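Local coordinates for UDP-glucose:anthocyanidin 3-O-glucosyltransferase (Clitoria ternatea, PDB 4REL), which belongs to the GT-B class of glycosyltransferases, built from two Rossmann-like domains that face each other across a cleft, at residues A[17-22]-A[47-52]; A[8-13]-A[38-43]; A[21-26]-A[239-244]. All blocks are in the same frame, centred on the assembly; numbering follows the deposited sequence.

Interaction 1: residues A[17-22]-A[47-52]; sequences HLPPLL and AFLFTK. With KMP (3,5,7-trihydroxy-2-(4-hydroxyphenyl)-4H-chromen-4-one), chain B.
Helix 18-31 meets helix 43-50 most closely at Leu18 and Leu49, whose CA atoms stand 7.0 Å apart, and no hydrogen bond crosses between the two segments, so the contact is one of packing, mostly between side chains. Leu49 is the central wedge. Its CG packs on Leu18 CB at 3.8 Å, and its two methyls divide the work: CD1 stays against the Leu18 side chain, while CD2 reaches Pro19 N and meets Leu22 CD2 at 3.9 Å. A branched leucine suits this place because it can press on two turns of the facing helix at once. Phe48 and Phe50 flank it. With CG anti to the backbone N (chi1 -177°), Phe48 extends toward helix 18-31; Leu18 CD1 approaches its CD2 at 3.7 Å, and Pro19 CD comes to the ring edge at CE2, 4.1 Å away. Phe50 instead takes Leu22 CD1 obliquely at CE1, 3.8 Å, while Leu49 CB lies over the centre of one ring face. At the other end, His17 NE2 and KMP O27 share a hydrogen bond near the imidazole plane in which either could donate; the modelled 2.5 Å is unusually short and should not be pressed. Asp114 OD1 hydrogen-bonds ND1 across the ring, consistent with its holding the imidazole's orientation. Around the contact, Leu18 also rests on Pro11 and Phe50 meets Phe39 edge-to-face, while Pro20 and Leu21 pack on Phe134 of strand 131-135, setting helix 18-31 between helix 43-50 and the parallel sheet.

Interaction 2: residues A[8-13]-A[38-43]; sequences AIFPFP and SFIGTH
Ile9 and its neighbours on strand 38-42 are joined first by backbone bonds in parallel register. Ile9 N donates to Ser38 O at 2.8 Å, and Ile9 O accepts from Ile40 N at 2.9 Å, so Ile9 is held through both its own N-H and its own C=O, the pattern of a parallel ladder. The strand directions differ by 28°, and past Phe10 the chains part; Pro11 has no N-H to give, and a water takes over, donating to both Pro11 O and Ile40 O. A second water links Pro13 O with Thr42 OG1, the hydroxyl that also caps the following helix.

Apolar contacts sort by sheet face. On the face of Ala8, Phe10 and Ile40 run side by side, with Ile40 CD1 3.6 Å from Phe10 CE1 and also touching Ala8 CB, whose small size is consistent with its place beneath Ile97 of helix 89-104. On the face of Ile9, Phe39 CG lies anti to the backbone N (chi1 -160°), which lays the ring beside Ile9 and Pro11. Ile9 CG2 comes to 3.9 Å from Phe39 CD1, the two side chains crossing at about a right angle. Pro11 supplies a CH-pi contact, its CD over a face of the Phe39 ring, 4.3 Å from the centroid.

Helix 18-31 covers this second face through Leu21 and Val25. Strand 6-10, helix 18-31 and strand 36-42 thus form a beta-alpha-beta crossover, the opening unit of the Rossmann-like N-terminal domain of a GT-B protein.

Interaction 3: residues A[21-26]-A[239-244]; sequences LLNLVL and LPCPQL
Asn23 projects from helix 18-31 into the bend of loop 239-244 and fills it with its flat amide. Asn23 OD1 accepts from Cys241 N at 2.9 Å and a nearly straight 171°, the donor lying in the carbonyl plane on a lone pair. Asn23 ND2 donates to Leu239 O, also at 2.9 Å and close to straight. Here Leu239 O lies in the plane of the amide, although the donor stands above the Leu239 carbonyl plane. Chi1 of -168° sets CG anti to the backbone N and carries the amide outward to the loop. The two bonds together fix the amide's rotation.

Leu244 is the bump that comes the other way. It settles between Leu22, Asn23 and Leu26, where one helical turn offers a hollow: Leu244 CD1 touches Leu22 CD2 at 4.0 Å, Leu244 CD2 lies 3.6 Å from Asn23 CG, over the amide, and Leu244 CB meets Leu26 CD1 at 4.1 Å. Leu26 in turn points its branches into the loop, CD1 against the backbone at Leu244 N and CD2 against the side chain of Gln243, which crosses it at about a right angle. The compact SG of Cys241 joins the polar and apolar parts, 3.6 Å from Leu26 CB.

Leu239 O also accepts from Lys27, and Arg53 hydrogen-bonds to Leu244 O, so helix and nearby loop both hold the segment. The chemistry implies a specific fit: an asparagine amide imitates a backbone edge, meeting one N-H and one C=O of the loop, while the Leu244 methyl CD2 covers one face of it.

In the fold
Helix 18-31 ties the three together. Interaction 2 is the fully buried one, where backbone bonds of the parallel sheet set the register and side chains fill the faces. Interactions 1 and 3 are partly buried and overlap on that helix, where Leu22 packs in both: interaction 1 is purely apolar between its segments, with a polar ligand contact at its end, whereas interaction 3 adds to leucine packing the two hydrogen bonds of one side-chain amide to a loop more than 200 residues away in sequence. Leu21 reaches back to Ile9 and Pro11 of interaction 2, while Pro19 O touches Leu244 of interaction 3. One helix thus packs on sheet, neighbouring helix and distant loop by different chemistry.

Interaction 1: residues A[17-22]-A[47-52]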
loop_
_atom_site.group_PDB
_atom_site.type_symbol
_atom_site.label_atom_id
_atom_site.label_comp_id
_atom_site.label_asym_id
_atom_site.label_seq_id
_atom_site.Cartn_x
_atom_site.Cartn_y
_atom_site.Cartn_z
ATOM N N HIS A 17 1.172 -6.099 1.901
ATOM C CA HIS A 17 1.205 -6.646 0.546
ATOM C C HIS A 17 0.234 -7.799 0.332
ATOM O O HIS A 17 -0.021 -8.180 -0.806
ATOM C CB HIS A 17 2.614 -7.105 0.193
ATOM C CG HIS A 17 3.579 -5.975 0.031
ATOM N ND1 HIS A 17 4.103 -5.623 -1.188
ATOM C CD2 HIS A 17 4.086 -5.106 0.938
ATOM C CE1 HIS A 17 4.921 -4.588 -1.026
ATOM N NE2 HIS A 17 4.915 -4.252 0.248
ATOM N N LEU A 18 -0.297 -8.348 1.418
ATOM C CA LEU A 18 -1.091 -9.571 1.332
ATOM C C LEU A 18 -2.554 -9.374 0.894
ATOM O O LEU A 18 -2.992 -9.993 -0.085
ATOM C CB LEU A 18 -0.968 -10.391 2.626
ATOM C CG LEU A 18 0.433 -10.989 2.794
ATOM C CD1 LEU A 18 0.733 -11.335 4.252
ATOM C CD2 LEU A 18 0.566 -12.225 1.893
ATOM N N PRO A 19 -3.318 -8.515 1.594
ATOM C CA PRO A 19 -4.700 -8.370 1.114
ATOM C C PRO A 19 -4.867 -7.887 -0.351
ATOM O O PRO A 19 -5.737 -8.427 -1.039
ATOM C CB PRO A 19 -5.317 -7.375 2.107
ATOM C CG PRO A 19 -4.499 -7.537 3.356
ATOM C CD PRO A 19 -3.096 -7.791 2.863
ATOM N N PRO A 20 -4.063 -6.909 -0.827
ATOM C CA PRO A 20 -4.303 -6.486 -2.217
ATOM C C PRO A 20 -4.091 -7.596 -3.249
ATOM O O PRO A 20 -4.807 -7.630 -4.259
ATOM C CB PRO A 20 -3.266 -5.374 -2.441
ATOM C CG PRO A 20 -2.911 -4.891 -1.074
ATOM C CD PRO A 20 -3.040 -6.071 -0.164
ATOM N N LEU A 21 -3.143 -8.499 -3.012
ATOM C CA LEU A 21 -2.915 -9.558 -3.989
ATOM C C LEU A 21 -4.003 -10.626 -3.883
ATOM O O LEU A 21 -4.452 -11.157 -4.901
ATOM C CB LEU A 21 -1.514 -10.157 -3.846
ATOM C CG LEU A 21 -1.134 -11.157 -4.944
ATOM C CD1 LEU A 21 -1.346 -10.558 -6.327
ATOM C CD2 LEU A 21 0.313 -11.573 -4.747
ATOM N N LEU A 22 -4.431 -10.953 -2.663
ATOM C CA LEU A 22 -5.544 -11.899 -2.526
ATOM C C LEU A 22 -6.784 -11.322 -3.173
ATOM O O LEU A 22 -7.554 -12.040 -3.817
ATOM C CB LEU A 22 -5.838 -12.226 -1.060
ATOM C CG LEU A 22 -7.058 -13.120 -0.839
ATOM C CD1 LEU A 22 -6.857 -14.434 -1.543
ATOM C CD2 LEU A 22 -7.248 -13.337 0.661
ATOM N N ALA A 47 -1.289 -17.727 7.536
ATOM C CA ALA A 47 -2.091 -17.549 8.748
ATOM C C ALA A 47 -2.780 -16.186 8.726
ATOM O O ALA A 47 -3.966 -16.062 9.049
ATOM C CB ALA A 47 -1.222 -17.677 9.982
ATOM N N PHE A 48 -2.023 -15.170 8.329
ATOM C CA PHE A 48 -2.517 -13.801 8.263
ATOM C C PHE A 48 -3.727 -13.655 7.341
ATOM O O PHE A 48 -4.702 -13.003 7.704
ATOM C CB PHE A 48 -1.399 -12.858 7.819
ATOM C CG PHE A 48 -1.793 -11.411 7.800
ATOM C CD1 PHE A 48 -1.830 -10.673 8.974
ATOM C CD2 PHE A 48 -2.107 -10.784 6.610
ATOM C CE1 PHE A 48 -2.175 -9.332 8.957
ATOM C CE2 PHE A 48 -2.457 -9.447 6.586
ATOM C CZ PHE A 48 -2.490 -8.719 7.759
ATOM N N LEU A 49 -3.674 -14.275 6.164
ATOM C CA LEU A 49 -4.750 -14.140 5.180
ATOM C C LEU A 49 -5.902 -15.115 5.339
ATOM O O LEU A 49 -7.051 -14.746 5.139
ATOM C CB LEU A 49 -4.220 -14.294 3.748
ATOM C CG LEU A 49 -3.571 -13.081 3.087
ATOM C CD1 LEU A 49 -3.101 -13.469 1.684
ATOM C CD2 LEU A 49 -4.517 -11.877 3.033
ATOM N N PHE A 50 -5.602 -16.363 5.676
ATOM C CA PHE A 50 -6.588 -17.421 5.477
ATOM C C PHE A 50 -7.191 -18.039 6.738
ATOM O O PHE A 50 -7.984 -18.972 6.648
ATOM C CB PHE A 50 -5.999 -18.511 4.578
ATOM C CG PHE A 50 -5.538 -17.998 3.240
ATOM C CD1 PHE A 50 -6.460 -17.570 2.297
ATOM C CD2 PHE A 50 -4.183 -17.930 2.929
ATOM C CE1 PHE A 50 -6.046 -17.091 1.066
ATOM C CE2 PHE A 50 -3.763 -17.454 1.699
ATOM C CZ PHE A 50 -4.691 -17.037 0.766
ATOM N N THR A 51 -6.831 -17.526 7.903
ATOM C CA THR A 51 -7.355 -18.099 9.140
ATOM C C THR A 51 -8.885 -18.020 9.229
ATOM O O THR A 51 -9.556 -19.040 9.391
ATOM C CB THR A 51 -6.706 -17.456 10.384
ATOM O OG1 THR A 51 -5.324 -17.836 10.442
ATOM C CG2 THR A 51 -7.401 -17.912 11.656
ATOM N N LYS A 52 -9.430 -16.817 9.099
ATOM C CA LYS A 52 -10.851 -16.590 9.366
ATOM C C LYS A 52 -11.687 -16.642 8.092
ATOM O O LYS A 52 -12.875 -16.319 8.102
ATOM C CB LYS A 52 -11.039 -15.213 10.014
ATOM C CG LYS A 52 -10.016 -14.860 11.094
ATOM C CD LYS A 52 -10.507 -15.255 12.481
ATOM C CE LYS A 52 -9.399 -15.162 13.522
ATOM N NZ LYS A 52 -8.886 -13.774 13.691
HETATM C C1 KMP B . 10.184 1.564 -0.997
HETATM C C2 KMP B . 8.902 1.043 -1.036
HETATM C C3 KMP B . 8.493 0.078 0.008
HETATM C C4 KMP B . 9.457 -0.298 1.061
HETATM C C5 KMP B . 10.722 0.275 1.013
HETATM C C6 KMP B . 11.071 1.183 0.009
HETATM C C9 KMP B . 7.133 -0.510 0.018
HETATM C C10 KMP B . 6.809 -1.470 1.098
HETATM C C11 KMP B . 7.862 -1.788 2.117
HETATM C C14 KMP B . 7.619 -2.743 3.243
HETATM C C15 KMP B . 6.517 -3.595 3.272
HETATM C C16 KMP B . 6.324 -4.464 4.335
HETATM C C17 KMP B . 7.231 -4.487 5.382
HETATM C C18 KMP B . 8.335 -3.645 5.362
HETATM C C19 KMP B . 8.528 -2.778 4.294
HETATM O O12 KMP B . 9.106 -1.192 2.046
HETATM O O13 KMP B . 6.298 -0.200 -0.864
HETATM O O24 KMP B . 7.035 -5.341 6.426
HETATM O O27 KMP B . 5.560 -2.010 1.124
HETATM O O29 KMP B . 12.325 1.712 0.012
HETATM O O30 KMP B . 8.021 1.401 -2.010
#

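Interaction 2: residues A[8-13]-A[38-43]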
loop_
_atom_site.group_PDB
_atom_site.type_symbol
_atom_site.label_atom_id
_atom_site.label_comp_id
_atom_site.label_asym_id
_atom_site.label_seq_id
_atom_site.Cartn_x
_atom_site.Cartn_y
_atom_site.Cartn_z
ATOM N N ALA A 8 0.222 -19.615 -10.740
ATOM C CA ALA A 8 0.871 -19.652 -9.438
ATOM C C ALA A 8 1.059 -18.221 -9.001
ATOM O O ALA A 8 1.437 -17.374 -9.813
ATOM C CB ALA A 8 2.209 -20.360 -9.520
ATOM N N ILE A 9 0.804 -17.951 -7.719
ATOM C CA ILE A 9 0.851 -16.594 -7.201
ATOM C C ILE A 9 1.806 -16.510 -6.027
ATOM O O ILE A 9 1.708 -17.305 -5.084
ATOM C CB ILE A 9 -0.550 -16.118 -6.760
ATOM C CG1 ILE A 9 -1.523 -16.150 -7.951
ATOM C CG2 ILE A 9 -0.478 -14.699 -6.192
ATOM C CD1 ILE A 9 -2.481 -17.330 -7.921
ATOM N N PHE A 10 2.733 -15.552 -6.098
ATOM C CA PHE A 10 3.700 -15.310 -5.016
ATOM C C PHE A 10 3.527 -13.924 -4.417
ATOM O O PHE A 10 4.032 -12.951 -4.974
ATOM C CB PHE A 10 5.148 -15.433 -5.531
ATOM C CG PHE A 10 5.499 -16.804 -6.069
ATOM C CD1 PHE A 10 5.879 -17.830 -5.210
ATOM C CD2 PHE A 10 5.468 -17.051 -7.437
ATOM C CE1 PHE A 10 6.205 -19.092 -5.704
ATOM C CE2 PHE A 10 5.795 -18.304 -7.947
ATOM C CZ PHE A 10 6.170 -19.329 -7.072
ATOM N N PRO A 11 2.833 -13.824 -3.271
ATOM C CA PRO A 11 2.846 -12.535 -2.572
ATOM C C PRO A 11 4.222 -12.238 -2.010
ATOM O O PRO A 11 5.011 -13.158 -1.792
ATOM C CB PRO A 11 1.893 -12.769 -1.398
ATOM C CG PRO A 11 1.995 -14.266 -1.140
ATOM C CD PRO A 11 2.080 -14.849 -2.527
ATOM N N PHE A 12 4.500 -10.960 -1.777
ATOM C CA PHE A 12 5.541 -10.560 -0.836
ATOM C C PHE A 12 4.874 -10.813 0.515
ATOM O O PHE A 12 3.882 -10.169 0.854
ATOM C CB PHE A 12 5.870 -9.081 -1.049
ATOM C CG PHE A 12 7.063 -8.590 -0.268
ATOM C CD1 PHE A 12 8.314 -9.186 -0.402
ATOM C CD2 PHE A 12 6.945 -7.482 0.549
ATOM C CE1 PHE A 12 9.421 -8.693 0.313
ATOM C CE2 PHE A 12 8.042 -6.989 1.263
ATOM C CZ PHE A 12 9.274 -7.592 1.139
ATOM N N PRO A 13 5.385 -11.797 1.273
ATOM C CA PRO A 13 4.581 -12.408 2.346
ATOM C C PRO A 13 4.591 -11.616 3.657
ATOM O O PRO A 13 4.854 -12.161 4.742
ATOM C CB PRO A 13 5.230 -13.783 2.504
ATOM C CG PRO A 13 6.690 -13.519 2.195
ATOM C CD PRO A 13 6.668 -12.497 1.067
ATOM N N SER A 38 -3.035 -20.980 -7.543
ATOM C CA SER A 38 -2.266 -21.563 -6.457
ATOM C C SER A 38 -1.506 -20.458 -5.745
ATOM O O SER A 38 -0.560 -19.893 -6.292
ATOM C CB SER A 38 -1.311 -22.631 -6.998
ATOM O OG SER A 38 -2.028 -23.767 -7.503
ATOM N N PHE A 39 -1.939 -20.155 -4.527
ATOM C CA PHE A 39 -1.423 -19.029 -3.748
ATOM C C PHE A 39 -0.338 -19.552 -2.811
ATOM O O PHE A 39 -0.601 -20.365 -1.926
ATOM C CB PHE A 39 -2.578 -18.401 -2.954
ATOM C CG PHE A 39 -2.323 -16.995 -2.494
ATOM C CD1 PHE A 39 -2.758 -15.918 -3.250
ATOM C CD2 PHE A 39 -1.666 -16.750 -1.299
ATOM C CE1 PHE A 39 -2.544 -14.614 -2.830
ATOM C CE2 PHE A 39 -1.445 -15.442 -0.867
ATOM C CZ PHE A 39 -1.881 -14.381 -1.631
ATOM N N ILE A 40 0.885 -19.075 -3.001
ATOM C CA ILE A 40 2.041 -19.669 -2.343
ATOM C C ILE A 40 2.634 -18.664 -1.360
ATOM O O ILE A 40 3.262 -17.684 -1.762
ATOM C CB ILE A 40 3.110 -20.073 -3.382
ATOM C CG1 ILE A 40 2.519 -21.064 -4.396
ATOM C CG2 ILE A 40 4.335 -20.664 -2.695
ATOM C CD1 ILE A 40 3.384 -21.259 -5.656
ATOM N N GLY A 41 2.420 -18.903 -0.070
ATOM C CA GLY A 41 2.909 -17.992 0.958
ATOM C C GLY A 41 3.710 -18.719 2.016
ATOM O O GLY A 41 3.985 -19.911 1.877
ATOM N N THR A 42 4.089 -18.008 3.075
ATOM C CA THR A 42 4.780 -18.629 4.198
ATOM C C THR A 42 3.739 -19.042 5.228
ATOM O O THR A 42 2.564 -18.687 5.098
ATOM C CB THR A 42 5.750 -17.650 4.857
ATOM O OG1 THR A 42 5.018 -16.499 5.306
ATOM C CG2 THR A 42 6.806 -17.191 3.861
ATOM N N HIS A 43 4.154 -19.771 6.258
ATOM C CA HIS A 43 3.197 -20.160 7.290
ATOM C C HIS A 43 2.598 -18.900 7.905
ATOM O O HIS A 43 1.383 -18.795 8.058
ATOM C CB HIS A 43 3.834 -21.061 8.352
ATOM C CG HIS A 43 2.909 -21.402 9.479
ATOM N ND1 HIS A 43 2.104 -22.519 9.469
ATOM C CD2 HIS A 43 2.649 -20.758 10.642
ATOM C CE1 HIS A 43 1.393 -22.555 10.583
ATOM N NE2 HIS A 43 1.705 -21.498 11.311
HETATM O O HOH W 1 5.533 -15.970 -2.027
HETATM O O HOH W 2 6.487 -14.286 5.815
#

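Interaction 3: residues A[21-26]-A[239-244]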
loop_
_atom_site.group_PDB
_atom_site.type_symbol
_atom_site.label_atom_id
_atom_site.label_comp_id
_atom_site.label_asym_id
_atom_site.label_seq_id
_atom_site.Cartn_x
_atom_site.Cartn_y
_atom_site.Cartn_z
ATOM N N LEU A 21 -3.143 -8.499 -3.012
ATOM C CA LEU A 21 -2.915 -9.558 -3.989
ATOM C C LEU A 21 -4.003 -10.626 -3.883
ATOM O O LEU A 21 -4.452 -11.157 -4.901
ATOM C CB LEU A 21 -1.514 -10.157 -3.846
ATOM C CG LEU A 21 -1.134 -11.157 -4.944
ATOM C CD1 LEU A 21 -1.346 -10.558 -6.327
ATOM C CD2 LEU A 21 0.313 -11.573 -4.747
ATOM N N LEU A 22 -4.431 -10.953 -2.663
ATOM C CA LEU A 22 -5.544 -11.899 -2.526
ATOM C C LEU A 22 -6.784 -11.322 -3.173
ATOM O O LEU A 22 -7.554 -12.040 -3.817
ATOM C CB LEU A 22 -5.838 -12.226 -1.060
ATOM C CG LEU A 22 -7.058 -13.120 -0.839
ATOM C CD1 LEU A 22 -6.857 -14.434 -1.543
ATOM C CD2 LEU A 22 -7.248 -13.337 0.661
ATOM N N ASN A 23 -6.969 -10.019 -3.008
ATOM C CA ASN A 23 -8.099 -9.320 -3.611
ATOM C C ASN A 23 -8.111 -9.535 -5.121
ATOM O O ASN A 23 -9.136 -9.888 -5.707
ATOM C CB ASN A 23 -7.995 -7.833 -3.292
ATOM C CG ASN A 23 -9.259 -7.071 -3.617
ATOM O OD1 ASN A 23 -10.377 -7.559 -3.408
ATOM N ND2 ASN A 23 -9.090 -5.847 -4.114
ATOM N N LEU A 24 -6.963 -9.333 -5.755
ATOM C CA LEU A 24 -6.870 -9.524 -7.203
ATOM C C LEU A 24 -7.123 -10.978 -7.603
ATOM O O LEU A 24 -7.875 -11.260 -8.544
ATOM C CB LEU A 24 -5.504 -9.066 -7.716
ATOM C CG LEU A 24 -5.243 -9.333 -9.207
ATOM C CD1 LEU A 24 -6.179 -8.515 -10.085
ATOM C CD2 LEU A 24 -3.784 -9.016 -9.549
ATOM N N VAL A 25 -6.503 -11.909 -6.886
ATOM C CA VAL A 25 -6.687 -13.333 -7.190
ATOM C C VAL A 25 -8.145 -13.767 -7.013
ATOM O O VAL A 25 -8.672 -14.556 -7.810
ATOM C CB VAL A 25 -5.738 -14.209 -6.331
ATOM C CG1 VAL A 25 -6.087 -15.692 -6.467
ATOM C CG2 VAL A 25 -4.285 -13.966 -6.744
ATOM N N LEU A 26 -8.810 -13.245 -5.982
ATOM C CA LEU A 26 -10.235 -13.536 -5.797
ATOM C C LEU A 26 -11.047 -13.091 -7.015
ATOM O O LEU A 26 -11.941 -13.811 -7.464
ATOM C CB LEU A 26 -10.777 -12.875 -4.523
ATOM C CG LEU A 26 -10.360 -13.527 -3.203
ATOM C CD1 LEU A 26 -10.699 -12.648 -2.015
ATOM C CD2 LEU A 26 -11.022 -14.893 -3.035
ATOM N N LEU A 239 -10.184 -1.518 -5.017
ATOM C CA LEU A 239 -11.309 -1.697 -4.107
ATOM C C LEU A 239 -11.539 -3.171 -3.818
ATOM O O LEU A 239 -11.325 -4.017 -4.691
ATOM C CB LEU A 239 -12.581 -1.082 -4.700
ATOM C CG LEU A 239 -12.517 0.433 -4.902
ATOM C CD1 LEU A 239 -13.820 0.958 -5.503
ATOM C CD2 LEU A 239 -12.207 1.130 -3.586
ATOM N N PRO A 240 -11.971 -3.487 -2.586
ATOM C CA PRO A 240 -12.163 -4.886 -2.186
ATOM C C PRO A 240 -13.347 -5.534 -2.888
ATOM O O PRO A 240 -14.420 -4.931 -2.984
ATOM C CB PRO A 240 -12.453 -4.786 -0.682
ATOM C CG PRO A 240 -13.012 -3.404 -0.496
ATOM C CD PRO A 240 -12.245 -2.550 -1.478
ATOM N N CYS A 241 -13.151 -6.747 -3.386
ATOM C CA CYS A 241 -14.275 -7.553 -3.830
ATOM C C CYS A 241 -14.939 -8.110 -2.571
ATOM O O CYS A 241 -14.279 -8.273 -1.547
ATOM C CB CYS A 241 -13.812 -8.682 -4.753
ATOM S SG CYS A 241 -12.778 -9.906 -3.945
ATOM N N PRO A 242 -16.249 -8.393 -2.635
ATOM C CA PRO A 242 -16.974 -8.819 -1.430
ATOM C C PRO A 242 -16.345 -10.005 -0.691
ATOM O O PRO A 242 -16.439 -10.053 0.539
ATOM C CB PRO A 242 -18.372 -9.184 -1.962
ATOM C CG PRO A 242 -18.239 -9.235 -3.460
ATOM C CD PRO A 242 -17.139 -8.284 -3.801
ATOM N N GLN A 243 -15.702 -10.925 -1.413
ATOM C CA GLN A 243 -15.122 -12.112 -0.778
ATOM C C GLN A 243 -13.866 -11.795 0.037
ATOM O O GLN A 243 -13.442 -12.593 0.875
ATOM C CB GLN A 243 -14.839 -13.212 -1.809
ATOM C CG GLN A 243 -14.555 -14.583 -1.191
ATOM C CD GLN A 243 -14.965 -15.742 -2.087
ATOM O OE1 GLN A 243 -14.881 -15.657 -3.312
ATOM N NE2 GLN A 243 -15.417 -16.833 -1.475
ATOM N N LEU A 244 -13.269 -10.630 -0.201
ATOM C CA LEU A 244 -12.095 -10.239 0.576
ATOM C C LEU A 244 -12.507 -9.877 2.001
ATOM O O LEU A 244 -11.797 -10.168 2.965
ATOM C CB LEU A 244 -11.381 -9.049 -0.071
ATOM C CG LEU A 244 -10.055 -8.630 0.574
ATOM C CD1 LEU A 244 -9.005 -9.718 0.418
ATOM C CD2 LEU A 244 -9.563 -7.319 -0.026
#